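Local coordinates for protein VIN1 (Oscarella pearsei, PDB 6BFI) that binds actin filaments and may play a role in cell-cell adhesion, as a sponge member of the vinculin/alpha-catenin family, at residues G428-D432 and A433-E437. Residues are numbered along the deposited sequence; the frame is centred on the assembly and turned at random.
Sequences GGCSD and AVAAE
With chi1 of 69°, Ser-431 tucks OG between its own backbone N and carbonyl carbon, while Val-434 sets CG2 anti to its carbonyl carbon and beside its N; the two tips therefore meet at the N-terminus of helix 432-449, where Ser-431 is the N-cap residue. OG lies 3.3 Å from Val-434 CG2 and 3.5 Å from Val-434 N, so the hydroxyl sits over the start of the first turn with the methyl pressed against it. This is the short connection between helix 399-427 and helix 432-449 in the all-helical fold of the vinculin family: Gly-428 and Gly-429 carry the chain round, the latter at positive phi, and the next helix begins.

On the buried side Cys-430 reaches forward under the new turn, its SG resting 3.9 Å from the methyl CB of Ala-435, and its CB is in apolar contact with Val-434 CB. Val-493 of helix 466-493 packs on both Cys-430 and Val-434, while Asn-755 of helix 750-760 touches Ser-431.

The CA-CB bond of Asp-432 points away from the turn, though CB still lies against Ala-433 N, and OD1 is hydrogen-bonded with Ser-267 OG. The backbone bonds then form the first turn of the helix: Ala-436 N donates to Asp-432 O at 2.9 Å, and Ala-435 N to Ser-431 O, also at 2.9 Å, with an N-H...O angle of 151°.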
loop_
_atom_site.group_PDB
_atom_site.type_symbol
_atom_site.label_atom_id
_atom_site.label_comp_id
_atom_site.label_asym_id
_atom_site.label_seq_id
_atom_site.Cartn_x
_atom_site.Cartn_y
_atom_site.Cartn_z
ATOM N N GLY A 428 -7.080 -5.928 -11.102
ATOM C CA GLY A 428 -6.158 -5.242 -11.979
ATOM C C GLY A 428 -4.722 -5.684 -11.895
ATOM O O GLY A 428 -3.859 -5.064 -12.525
ATOM N N GLY A 429 -4.431 -6.741 -11.141
ATOM C CA GLY A 429 -3.062 -7.195 -11.007
ATOM C C GLY A 429 -2.142 -6.231 -10.297
ATOM O O GLY A 429 -0.930 -6.272 -10.519
ATOM N N CYS A 430 -2.679 -5.356 -9.452
ATOM C CA CYS A 430 -1.856 -4.413 -8.711
ATOM C C CYS A 430 -1.404 -5.024 -7.387
ATOM O O CYS A 430 -2.009 -5.967 -6.870
ATOM C CB CYS A 430 -2.621 -3.112 -8.458
ATOM S SG CYS A 430 -4.215 -3.324 -7.633
ATOM N N SER A 431 -0.319 -4.475 -6.846
ATOM C CA SER A 431 0.177 -4.934 -5.558
ATOM C C SER A 431 -0.829 -4.617 -4.454
ATOM O O SER A 431 -1.764 -3.830 -4.629
ATOM C CB SER A 431 1.526 -4.291 -5.235
ATOM O OG SER A 431 1.379 -2.907 -4.971
ATOM N N ASP A 432 -0.625 -5.253 -3.297
ATOM C CA ASP A 432 -1.550 -5.089 -2.181
ATOM C C ASP A 432 -1.558 -3.660 -1.657
ATOM O O ASP A 432 -2.592 -3.179 -1.174
ATOM C CB ASP A 432 -1.187 -6.062 -1.060
ATOM C CG ASP A 432 -1.226 -7.507 -1.509
ATOM O OD1 ASP A 432 -2.194 -7.892 -2.199
ATOM O OD2 ASP A 432 -0.285 -8.258 -1.179
ATOM N N ALA A 433 -0.420 -2.967 -1.739
ATOM C CA ALA A 433 -0.353 -1.593 -1.254
ATOM C C ALA A 433 -1.163 -0.660 -2.148
ATOM O O ALA A 433 -1.995 0.117 -1.661
ATOM C CB ALA A 433 1.106 -1.140 -1.170
ATOM N N VAL A 434 -0.938 -0.735 -3.464
ATOM C CA VAL A 434 -1.720 0.056 -4.410
ATOM C C VAL A 434 -3.200 -0.283 -4.302
ATOM O O VAL A 434 -4.057 0.599 -4.447
ATOM C CB VAL A 434 -1.189 -0.159 -5.843
ATOM C CG1 VAL A 434 -1.923 0.736 -6.830
ATOM C CG2 VAL A 434 0.313 0.093 -5.901
ATOM N N ALA A 435 -3.530 -1.549 -4.034
ATOM C CA ALA A 435 -4.931 -1.931 -3.885
ATOM C C ALA A 435 -5.548 -1.282 -2.653
ATOM O O ALA A 435 -6.644 -0.707 -2.723
ATOM C CB ALA A 435 -5.058 -3.454 -3.812
ATOM N N ALA A 436 -4.853 -1.354 -1.513
ATOM C CA ALA A 436 -5.359 -0.721 -0.299
ATOM C C ALA A 436 -5.520 0.783 -0.485
ATOM O O ALA A 436 -6.510 1.370 -0.031
ATOM C CB ALA A 436 -4.432 -1.019 0.880
ATOM N N GLU A 437 -4.558 1.424 -1.154
ATOM C CA GLU A 437 -4.651 2.863 -1.378
ATOM C C GLU A 437 -5.837 3.204 -2.273
ATOM O O GLU A 437 -6.587 4.149 -1.992
ATOM C CB GLU A 437 -3.348 3.383 -1.983
ATOM C CG GLU A 437 -3.357 4.870 -2.287
ATOM C CD GLU A 437 -1.994 5.383 -2.708
ATOM O OE1 GLU A 437 -1.037 4.580 -2.731
ATOM O OE2 GLU A 437 -1.880 6.589 -3.014
#